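Local atomic coordinates of Lmo0812 protein (PDB entry 4YF1), a protein that probably hydrolyses the 3'-diphosphate of guanosine-3',5'-bis(diphosphate), as an HD-domain hydrolase. Residues 33-38 with 58-63. Residues are numbered along the deposited sequence; the frame is centred on the assembly and turned at random.
Sequences FSHPLN and LHDAVE. With NA (sodium ion), chain E.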
ATOM      1  N   PHE A  33       7.308  -9.667   6.474  1.00 28.21           N
ATOM      2  CA  PHE A  33       7.672 -10.730   5.517  1.00 30.92           C
ATOM      3  C   PHE A  33       7.218 -10.420   4.104  1.00 31.61           C
ATOM      4  O   PHE A  33       6.746 -11.273   3.370  1.00 32.63           O
ATOM      5  CB  PHE A  33       7.156 -12.076   6.015  1.00 32.81           C
ATOM      6  CG  PHE A  33       7.656 -12.400   7.375  1.00 33.70           C
ATOM      7  CD1 PHE A  33       8.920 -12.931   7.542  1.00 34.73           C
ATOM      8  CD2 PHE A  33       6.912 -12.071   8.499  1.00 33.81           C
ATOM      9  CE1 PHE A  33       9.415 -13.185   8.811  1.00 35.69           C
ATOM     10  CE2 PHE A  33       7.407 -12.309   9.768  1.00 34.28           C
ATOM     11  CZ  PHE A  33       8.656 -12.868   9.926  1.00 35.45           C
ATOM     12  N   SER A  34       7.386  -9.152   3.763  1.00 31.14           N
ATOM     13  CA  SER A  34       7.001  -8.597   2.492  1.00 32.06           C
ATOM     14  C   SER A  34       7.760  -7.286   2.361  1.00 28.94           C
ATOM     15  O   SER A  34       7.682  -6.448   3.246  1.00 27.72           O
ATOM     16  CB  SER A  34       5.500  -8.334   2.502  1.00 34.62           C
ATOM     17  OG  SER A  34       5.104  -7.541   1.415  1.00 38.20           O
ATOM     18  N   HIS A  35       8.500  -7.123   1.277  1.00 27.66           N
ATOM     19  CA  HIS A  35       9.282  -5.913   1.043  1.00 27.05           C
ATOM     20  C   HIS A  35       8.409  -4.640   1.053  1.00 25.87           C
ATOM     21  O   HIS A  35       8.722  -3.719   1.779  1.00 25.35           O
ATOM     22  CB  HIS A  35      10.104  -6.065  -0.258  1.00 28.45           C
ATOM     23  CG  HIS A  35      10.922  -4.864  -0.611  1.00 28.79           C
ATOM     24  ND1 HIS A  35      12.035  -4.489   0.109  1.00 28.71           N
ATOM     25  CD2 HIS A  35      10.811  -3.970  -1.623  1.00 28.50           C
ATOM     26  CE1 HIS A  35      12.568  -3.410  -0.436  1.00 28.45           C
ATOM     27  NE2 HIS A  35      11.839  -3.069  -1.484  1.00 28.77           N
ATOM     28  N   PRO A  36       7.285  -4.614   0.305  1.00 25.45           N
ATOM     29  CA  PRO A  36       6.453  -3.389   0.316  1.00 24.32           C
ATOM     30  C   PRO A  36       5.912  -3.017   1.698  1.00 22.87           C
ATOM     31  O   PRO A  36       5.904  -1.837   2.030  1.00 23.11           O
ATOM     32  CB  PRO A  36       5.297  -3.738  -0.617  1.00 25.46           C
ATOM     33  CG  PRO A  36       5.834  -4.794  -1.520  1.00 26.52           C
ATOM     34  CD  PRO A  36       6.758  -5.609  -0.657  1.00 26.92           C
ATOM     35  N   LEU A  37       5.443  -3.994   2.478  1.00 21.65           N
ATOM     36  CA  LEU A  37       4.933  -3.721   3.809  0.50 21.38           C
ATOM     37  C   LEU A  37       6.039  -3.215   4.733  1.00 20.31           C
ATOM     38  O   LEU A  37       5.822  -2.314   5.519  1.00 18.47           O
ATOM     39  CB  LEU A  37       4.229  -4.956   4.378  0.50 22.40           C
ATOM     40  CG  LEU A  37       2.826  -5.237   3.817  0.50 23.42           C
ATOM     41  CD1 LEU A  37       1.866  -4.198   4.335  0.50 23.51           C
ATOM     42  CD2 LEU A  37       2.753  -5.262   2.307  0.50 24.16           C
ATOM     43  N   ASN A  38       7.228  -3.820   4.638  1.00 19.36           N
ATOM     44  CA  ASN A  38       8.357  -3.372   5.469  1.00 19.00           C
ATOM     45  C   ASN A  38       8.864  -1.983   5.103  1.00 17.99           C
ATOM     46  O   ASN A  38       9.250  -1.210   5.979  1.00 18.70           O
ATOM     47  CB  ASN A  38       9.559  -4.369   5.410  1.00 19.56           C
ATOM     48  CG  ASN A  38       9.322  -5.666   6.179  1.00 21.03           C
ATOM     49  OD1 ASN A  38       8.363  -5.821   6.930  1.00 21.14           O
ATOM     50  ND2 ASN A  38      10.270  -6.628   6.017  1.00 21.91           N
ATOM     51  N   LEU A  58       3.836   0.686  -3.353  1.00 27.48           N
ATOM     52  CA  LEU A  58       3.572   0.346  -4.760  1.00 28.68           C
ATOM     53  C   LEU A  58       4.806   0.155  -5.653  1.00 29.69           C
ATOM     54  O   LEU A  58       4.675  -0.317  -6.784  1.00 30.48           O
ATOM     55  CB  LEU A  58       2.650   1.386  -5.365  1.00 28.47           C
ATOM     56  CG  LEU A  58       1.261   1.455  -4.720  1.00 28.72           C
ATOM     57  CD1 LEU A  58       0.489   2.645  -5.268  1.00 28.83           C
ATOM     58  CD2 LEU A  58       0.473   0.174  -4.936  1.00 29.48           C
ATOM     59  N   HIS A  59       5.989   0.491  -5.150  1.00 28.79           N
ATOM     60  CA  HIS A  59       7.207   0.365  -5.945  1.00 30.19           C
ATOM     61  C   HIS A  59       7.358  -1.016  -6.618  1.00 30.69           C
ATOM     62  O   HIS A  59       7.502  -1.087  -7.843  1.00 29.31           O
ATOM     63  CB  HIS A  59       8.435   0.751  -5.101  1.00 30.11           C
ATOM     64  CG  HIS A  59       9.748   0.431  -5.744  1.00 31.90           C
ATOM     65  ND1 HIS A  59      10.385   1.288  -6.613  1.00 33.28           N
ATOM     66  CD2 HIS A  59      10.542  -0.666  -5.648  1.00 33.81           C
ATOM     67  CE1 HIS A  59      11.517   0.737  -7.024  1.00 34.04           C
ATOM     68  NE2 HIS A  59      11.640  -0.443  -6.443  1.00 34.51           N
ATOM     69  N   ASP A  60       7.300  -2.093  -5.833  1.00 32.45           N
ATOM     70  CA  ASP A  60       7.435  -3.476  -6.383  1.00 34.76           C
ATOM     71  C   ASP A  60       6.297  -3.869  -7.322  1.00 35.45           C
ATOM     72  O   ASP A  60       6.501  -4.679  -8.226  1.00 36.25           O
ATOM     73  CB  ASP A  60       7.461  -4.536  -5.273  1.00 36.83           C
ATOM     74  CG  ASP A  60       8.748  -4.546  -4.473  1.00 38.20           C
ATOM     75  OD1 ASP A  60       9.651  -3.698  -4.685  1.00 37.48           O
ATOM     76  OD2 ASP A  60       8.845  -5.448  -3.616  1.00 42.12           O
ATOM     77  N   ALA A  61       5.105  -3.314  -7.090  1.00 34.37           N
ATOM     78  CA  ALA A  61       3.941  -3.616  -7.931  1.00 35.34           C
ATOM     79  C   ALA A  61       4.183  -3.158  -9.365  1.00 36.49           C
ATOM     80  O   ALA A  61       3.846  -3.870 -10.321  1.00 36.83           O
ATOM     81  CB  ALA A  61       2.693  -2.960  -7.375  1.00 34.51           C
ATOM     82  N   VAL A  62       4.782  -1.974  -9.518  1.00 36.99           N
ATOM     83  CA  VAL A  62       5.068  -1.437 -10.849  1.00 38.50           C
ATOM     84  C   VAL A  62       6.243  -2.157 -11.495  1.00 40.60           C
ATOM     85  O   VAL A  62       6.158  -2.545 -12.667  1.00 40.74           O
ATOM     86  CB  VAL A  62       5.410   0.059 -10.821  1.00 37.80           C
ATOM     87  CG1 VAL A  62       5.683   0.565 -12.237  1.00 39.15           C
ATOM     88  CG2 VAL A  62       4.275   0.833 -10.212  1.00 38.03           C
ATOM     89  N   GLU A  63       7.342  -2.306 -10.758  1.00 41.67           N
ATOM     90  CA  GLU A  63       8.536  -2.975 -11.308  1.00 44.58           C
ATOM     91  C   GLU A  63       8.403  -4.491 -11.528  1.00 45.05           C
ATOM     92  O   GLU A  63       8.953  -5.013 -12.508  1.00 44.96           O
ATOM     93  CB  GLU A  63       9.786  -2.697 -10.454  1.00 46.25           C
ATOM     94  CG  GLU A  63      10.242  -1.241 -10.472  1.00 48.12           C
ATOM     95  CD  GLU A  63      11.693  -1.051 -10.033  1.00 52.11           C
ATOM     96  OE1 GLU A  63      12.223   0.049 -10.305  1.00 51.44           O
ATOM     97  OE2 GLU A  63      12.319  -1.992  -9.450  1.00 53.57           O
TER
HETATM   98 NA    NA E 201       4.896  -2.892 -14.501  1.00 48.50          NA
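His35 carries its ring with CG anti to the backbone N (chi1 179°), while Asp60 swings CG beside its own backbone N (chi1 -72°), and these two settings bring imidazole and carboxylate together between helices 35-45 and 50-64. The pair belongs to what looks like the H...HD...D signature of the HD domain: His35, His59, Asp60 and, from helix 111-132, Asp120 converge here, although no metal is bound to them in this model. In relatives such a cluster holds a divalent metal, so this is probably the active site, without its metal.

The carboxylate of Asp60 comes to the carbon edge of the His35 ring and lies nearly parallel to it, the two planes 11° apart, with both oxygens slightly to one side of the ring plane. It straddles CD2 of His35, with Asp60 OD2 at 3.2 Å and Asp60 OD1 at 3.3 Å. The ring nitrogens are engaged elsewhere: NE2 bonds to OD1 of Asp120 and ND1 to OD2 of Asp123, so two aspartates fix the ring's rotation. Pro36 meets the same carboxylate with its ring carbons, CD standing 3.6 Å from Asp60 OD2, and the second subunit packs on both residues, its Thr75 on Asp60 and its Phe76 on Pro36.

His59 brings its NE2 to 5.6 Å from NE2 of His35, near but not in contact; CG of Glu63 lies above one face of the His59 ring, toward the rim. Farther along helix 50-64, away from the cluster, a separate sodium ion is held by main-chain oxygens of Thr65, Met67 and Val62, whose O lies 2.2 Å from the metal.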